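PDB 2HO1: type IV pilus assembly protein PilF from Pseudomonas aeruginosa, which is needed for outer-membrane localization of the secretin PilQ and its assembly into dodecamers, and so for type IV pili and twitching motility. Local coordinates for residues 90-95 / 110-115; 60-64 / 76-81. All coordinates share one frame; numbering follows the deposited sequence.

Contact 1. Residues 90-95 / 110-115; sequences ADEEYR and NYGGFL
In Tyr111 and Asp91, which meet across the helices, CG stands beside the carbonyl carbon, anti to the backbone N (chi1 -175° and -171°). Tyr111 OH donates a hydrogen bond to Asp91 OD1, 2.6 Å away, arriving from above the carboxylate plane. The other carboxylate oxygen is taken within the same helix, where Arg95 NE lies 2.8 Å from Asp91 OD2 in a salt bridge. The extended Arg95 chain also lays one guanidinium face over the phenol oxygen, with CZ 3.1 Å from Tyr111 OH. Outside the pair, Arg120 forms a second salt bridge to Asp91 OD1, which would probably stabilise the carboxylate as an anion.

Deeper in, Tyr94 and Tyr111 run alongside one another in opposite senses, their planes nearly parallel but with little ring overlap. Two CH-pi contacts hold them: Tyr94 CB sits 3.7 Å from the Tyr111 ring centroid, and Tyr111 CA stands almost squarely over the Tyr94 ring at 3.8 Å from its centroid. Phe114 CB packs 3.6 Å from Tyr94 CE2, while its ring reaches Ala90 CB. The Tyr94 hydroxyl is hydrogen-bonded to Gln82. This aromatic cluster joins antiparallel helices (154°) between what are assigned as TPR 2 and TPR 3, the helix-on-helix packing by which tetratricopeptide repeats build a superhelix.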
loop_
_atom_site.group_PDB
_atom_site.type_symbol
_atom_site.label_atom_id
_atom_site.label_comp_id
_atom_site.label_asym_id
_atom_site.label_seq_id
_atom_site.Cartn_x
_atom_site.Cartn_y
_atom_site.Cartn_z
ATOM N N ALA A 90 -12.410 -8.737 19.967
ATOM C CA ALA A 90 -12.466 -8.624 18.510
ATOM C C ALA A 90 -11.041 -8.612 17.943
ATOM O O ALA A 90 -10.741 -9.364 17.020
ATOM C CB ALA A 90 -13.225 -7.351 18.104
ATOM N N ASP A 91 -10.166 -7.784 18.528
ATOM C CA ASP A 91 -8.776 -7.673 18.098
ATOM C C ASP A 91 -8.080 -9.035 18.139
ATOM O O ASP A 91 -7.356 -9.431 17.201
ATOM C CB ASP A 91 -7.989 -6.699 18.998
ATOM C CG ASP A 91 -6.612 -6.397 18.442
ATOM O OD1 ASP A 91 -6.523 -5.492 17.590
ATOM O OD2 ASP A 91 -5.633 -7.076 18.821
ATOM N N GLU A 92 -8.285 -9.758 19.233
ATOM C CA GLU A 92 -7.664 -11.076 19.354
ATOM C C GLU A 92 -8.165 -12.061 18.264
ATOM O O GLU A 92 -7.405 -12.910 17.772
ATOM C CB GLU A 92 -7.975 -11.664 20.722
ATOM C CG GLU A 92 -7.371 -13.030 20.965
ATOM C CD GLU A 92 -7.690 -13.514 22.360
ATOM O OE1 GLU A 92 -8.741 -14.142 22.560
ATOM O OE2 GLU A 92 -6.895 -13.229 23.267
ATOM N N GLU A 93 -9.441 -11.971 17.917
ATOM C CA GLU A 93 -9.975 -12.870 16.907
ATOM C C GLU A 93 -9.502 -12.454 15.513
ATOM O O GLU A 93 -9.252 -13.301 14.670
ATOM C CB GLU A 93 -11.492 -12.905 16.975
ATOM C CG GLU A 93 -12.046 -13.756 18.130
ATOM C CD GLU A 93 -11.534 -15.195 18.109
ATOM O OE1 GLU A 93 -11.557 -15.845 17.034
ATOM O OE2 GLU A 93 -11.117 -15.690 19.178
ATOM N N TYR A 94 -9.418 -11.148 15.263
ATOM C CA TYR A 94 -8.890 -10.663 13.999
ATOM C C TYR A 94 -7.455 -11.135 13.812
ATOM O O TYR A 94 -7.071 -11.551 12.724
ATOM C CB TYR A 94 -8.976 -9.139 13.917
ATOM C CG TYR A 94 -10.268 -8.624 13.319
ATOM C CD1 TYR A 94 -10.736 -9.107 12.106
ATOM C CD2 TYR A 94 -11.016 -7.652 13.967
ATOM C CE1 TYR A 94 -11.912 -8.639 11.558
ATOM C CE2 TYR A 94 -12.192 -7.178 13.425
ATOM C CZ TYR A 94 -12.636 -7.675 12.220
ATOM O OH TYR A 94 -13.806 -7.204 11.677
ATOM N N ARG A 95 -6.666 -11.101 14.880
ATOM C CA ARG A 95 -5.288 -11.553 14.786
ATOM C C ARG A 95 -5.183 -13.056 14.590
ATOM O O ARG A 95 -4.307 -13.515 13.866
ATOM C CB ARG A 95 -4.482 -11.114 16.015
ATOM C CG ARG A 95 -4.244 -9.628 16.068
ATOM C CD ARG A 95 -3.309 -9.343 17.211
ATOM N NE ARG A 95 -3.277 -7.963 17.663
ATOM C CZ ARG A 95 -2.655 -6.959 17.043
ATOM N NH1 ARG A 95 -2.005 -7.163 15.893
ATOM N NH2 ARG A 95 -2.635 -5.752 17.609
ATOM N N ASN A 110 -11.526 -5.988 6.832
ATOM C CA ASN A 110 -12.440 -5.924 7.961
ATOM C C ASN A 110 -11.665 -5.470 9.221
ATOM O O ASN A 110 -12.160 -4.653 10.003
ATOM C CB ASN A 110 -13.066 -7.294 8.228
ATOM C CG ASN A 110 -14.119 -7.687 7.167
ATOM O OD1 ASN A 110 -14.593 -6.847 6.421
ATOM N ND2 ASN A 110 -14.479 -8.957 7.121
ATOM N N TYR A 111 -10.465 -6.015 9.422
ATOM C CA TYR A 111 -9.660 -5.638 10.573
ATOM C C TYR A 111 -9.223 -4.156 10.500
ATOM O O TYR A 111 -9.325 -3.410 11.495
ATOM C CB TYR A 111 -8.457 -6.593 10.709
ATOM C CG TYR A 111 -7.583 -6.398 11.965
ATOM C CD1 TYR A 111 -8.128 -5.915 13.175
ATOM C CD2 TYR A 111 -6.231 -6.765 11.954
ATOM C CE1 TYR A 111 -7.333 -5.813 14.334
ATOM C CE2 TYR A 111 -5.435 -6.672 13.102
ATOM C CZ TYR A 111 -5.994 -6.189 14.293
ATOM O OH TYR A 111 -5.173 -6.025 15.399
ATOM N N GLY A 112 -8.759 -3.711 9.333
ATOM C CA GLY A 112 -8.377 -2.315 9.205
ATOM C C GLY A 112 -9.557 -1.382 9.433
ATOM O O GLY A 112 -9.403 -0.237 9.950
ATOM N N GLY A 113 -10.740 -1.859 9.037
ATOM C CA GLY A 113 -11.958 -1.078 9.252
ATOM C C GLY A 113 -12.180 -0.984 10.778
ATOM O O GLY A 113 -12.528 0.071 11.318
ATOM N N PHE A 114 -11.953 -2.102 11.464
ATOM C CA PHE A 114 -12.105 -2.181 12.934
ATOM C C PHE A 114 -11.098 -1.201 13.562
ATOM O O PHE A 114 -11.458 -0.367 14.415
ATOM C CB PHE A 114 -11.817 -3.610 13.417
ATOM C CG PHE A 114 -11.621 -3.723 14.915
ATOM C CD1 PHE A 114 -12.692 -3.525 15.794
ATOM C CD2 PHE A 114 -10.362 -3.990 15.447
ATOM C CE1 PHE A 114 -12.508 -3.596 17.193
ATOM C CE2 PHE A 114 -10.162 -4.058 16.824
ATOM C CZ PHE A 114 -11.240 -3.862 17.703
ATOM N N LEU A 115 -9.842 -1.297 13.125
ATOM C CA LEU A 115 -8.793 -0.423 13.643
ATOM C C LEU A 115 -9.138 1.049 13.477
ATOM O O LEU A 115 -8.862 1.854 14.371
ATOM C CB LEU A 115 -7.441 -0.748 13.002
ATOM C CG LEU A 115 -6.929 -2.125 13.434
ATOM C CD1 LEU A 115 -5.772 -2.545 12.525
ATOM C CD2 LEU A 115 -6.519 -2.099 14.930
#

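Contact 2. Residues 60-64 / 76-81; sequences LRKAL and ALAVVF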
loop_
_atom_site.group_PDB
_atom_site.type_symbol
_atom_site.label_atom_id
_atom_site.label_comp_id
_atom_site.label_asym_id
_atom_site.label_seq_id
_atom_site.Cartn_x
_atom_site.Cartn_y
_atom_site.Cartn_z
ATOM N N LEU A 60 -20.475 -20.593 15.281
ATOM C CA LEU A 60 -19.062 -20.291 15.074
ATOM C C LEU A 60 -18.135 -21.072 16.016
ATOM O O LEU A 60 -17.030 -21.437 15.634
ATOM C CB LEU A 60 -18.825 -18.769 15.169
ATOM C CG LEU A 60 -19.611 -17.943 14.127
ATOM C CD1 LEU A 60 -19.408 -16.474 14.405
ATOM C CD2 LEU A 60 -19.154 -18.285 12.689
ATOM N N ARG A 61 -18.567 -21.367 17.234
ATOM C CA ARG A 61 -17.675 -22.135 18.096
ATOM C C ARG A 61 -17.633 -23.561 17.575
ATOM O O ARG A 61 -16.602 -24.233 17.693
ATOM C CB ARG A 61 -18.139 -22.133 19.550
ATOM C CG ARG A 61 -18.489 -20.772 20.104
ATOM C CD ARG A 61 -17.343 -19.984 20.756
ATOM N NE ARG A 61 -17.946 -18.902 21.550
ATOM C CZ ARG A 61 -17.303 -17.903 22.146
ATOM N NH1 ARG A 61 -15.987 -17.781 22.054
ATOM N NH2 ARG A 61 -18.002 -17.007 22.833
ATOM N N LYS A 62 -18.741 -24.029 16.991
ATOM C CA LYS A 62 -18.772 -25.389 16.444
ATOM C C LYS A 62 -17.784 -25.454 15.294
ATOM O O LYS A 62 -16.989 -26.381 15.198
ATOM C CB LYS A 62 -20.171 -25.771 15.946
ATOM C CG LYS A 62 -21.186 -26.012 17.049
ATOM C CD LYS A 62 -22.538 -26.467 16.481
ATOM C CE LYS A 62 -23.592 -26.602 17.586
ATOM N NZ LYS A 62 -24.965 -26.899 17.039
ATOM N N ALA A 63 -17.831 -24.462 14.414
ATOM C CA ALA A 63 -16.885 -24.426 13.304
ATOM C C ALA A 63 -15.459 -24.501 13.852
ATOM O O ALA A 63 -14.621 -25.245 13.332
ATOM C CB ALA A 63 -17.051 -23.166 12.512
ATOM N N LEU A 64 -15.194 -23.728 14.901
ATOM C CA LEU A 64 -13.874 -23.711 15.512
ATOM C C LEU A 64 -13.508 -25.002 16.256
ATOM O O LEU A 64 -12.331 -25.333 16.359
ATOM C CB LEU A 64 -13.737 -22.491 16.443
ATOM C CG LEU A 64 -13.545 -21.165 15.681
ATOM C CD1 LEU A 64 -13.666 -19.969 16.638
ATOM C CD2 LEU A 64 -12.189 -21.178 14.966
ATOM N N ALA A 76 -15.284 -14.207 11.537
ATOM C CA ALA A 76 -16.694 -13.976 11.808
ATOM C C ALA A 76 -16.892 -13.700 13.302
ATOM O O ALA A 76 -17.647 -12.804 13.689
ATOM C CB ALA A 76 -17.515 -15.210 11.378
ATOM N N LEU A 77 -16.234 -14.487 14.144
ATOM C CA LEU A 77 -16.338 -14.281 15.590
ATOM C C LEU A 77 -15.838 -12.861 15.913
ATOM O O LEU A 77 -16.402 -12.183 16.759
ATOM C CB LEU A 77 -15.525 -15.347 16.324
ATOM C CG LEU A 77 -15.742 -15.552 17.831
ATOM C CD1 LEU A 77 -17.229 -15.792 18.160
ATOM C CD2 LEU A 77 -14.902 -16.767 18.253
ATOM N N ALA A 78 -14.786 -12.417 15.216
ATOM C CA ALA A 78 -14.251 -11.074 15.369
ATOM C C ALA A 78 -15.295 -9.986 15.152
ATOM O O ALA A 78 -15.330 -9.013 15.899
ATOM C CB ALA A 78 -13.056 -10.864 14.454
ATOM N N VAL A 79 -16.157 -10.145 14.146
ATOM C CA VAL A 79 -17.164 -9.117 13.941
ATOM C C VAL A 79 -18.295 -9.290 14.959
ATOM O O VAL A 79 -19.023 -8.337 15.242
ATOM C CB VAL A 79 -17.731 -9.126 12.501
ATOM C CG1 VAL A 79 -16.589 -9.220 11.484
ATOM C CG2 VAL A 79 -18.717 -10.241 12.344
ATOM N N VAL A 80 -18.453 -10.497 15.499
ATOM C CA VAL A 80 -19.491 -10.708 16.509
ATOM C C VAL A 80 -19.056 -9.804 17.677
ATOM O O VAL A 80 -19.819 -8.964 18.118
ATOM C CB VAL A 80 -19.593 -12.159 17.035
ATOM C CG1 VAL A 80 -20.449 -12.173 18.329
ATOM C CG2 VAL A 80 -20.248 -13.083 15.977
ATOM N N PHE A 81 -17.822 -9.960 18.142
ATOM C CA PHE A 81 -17.292 -9.163 19.250
ATOM C C PHE A 81 -17.256 -7.662 18.957
ATOM O O PHE A 81 -17.560 -6.845 19.822
ATOM C CB PHE A 81 -15.888 -9.639 19.629
ATOM C CG PHE A 81 -15.858 -10.986 20.284
ATOM C CD1 PHE A 81 -16.733 -11.295 21.308
ATOM C CD2 PHE A 81 -14.945 -11.942 19.884
ATOM C CE1 PHE A 81 -16.703 -12.534 21.913
ATOM C CE2 PHE A 81 -14.911 -13.182 20.486
ATOM C CZ PHE A 81 -15.791 -13.477 21.501
#
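Successive antiparallel helices of a tetratricopeptide array meet here: the segment 60-64, assigned to TPR 1, packs against 76-81 of the next helix. The short axes run at 148° to each other and approach to 11.3 Å, a spacing filled by leucine, alanine and valine side chains with no hydrogen bond across it. Leu60 supplies the middle of the contact. Both its methyls meet Ala76 CB, CD2 at 3.7 Å and CD1 at 3.8 Å, and CD1 alone goes on to Val80 CG2, at the same 3.8 Å. The same CD1 lies close to the backbone N of Leu77, so the leucine end is pressed against the helix surface between these residues.

Leu77 answers from the other side. With CG anti to the backbone N (chi1 -165°), its branch extends toward the 60-64 helix, where CD2 meets Leu64 CD1 at 3.8 Å, the two side chains crossing at a slant. Arg61 edges the apolar patch. Its chain bends at chi2 (-89°) and crosses Leu77 at about a right angle, leaving NH1 4.1 Å from Leu77 CD2. The same nitrogen approaches the edge of the Phe81 ring, near its plane, 4.3 Å from CZ; this is a loose contact at the exposed margin.

Helix 33-49 borders both segments, with Ile41 against Ala63 and Leu45 against Ala76. On the 76-81 segment, helix 87-100 adds Glu93 beside Leu77 and Leu89 beside Phe81.

How the contacts relate
Both contacts pair antiparallel neighbouring helices and are largely buried, each with one exposed arginine at its margin, but contact 1 lies nearer the centre of the chain and buries more surface. Their chemistry differs too: contact 2 is mainly aliphatic and lacks cross-segment hydrogen bonds, whereas contact 1 combines an aromatic cluster and its CH-pi contacts with a charged, hydrogen-bonded border. They share no helix, yet helices 71-83 and 87-100 follow each other in the chain and bring them together. There Ala90 CB touches Ala78 O at 3.5 Å, and Glu93 CB packs on Ala78 CB. Four consecutive helices, from 57-66 to 105-117, are thus linked in series.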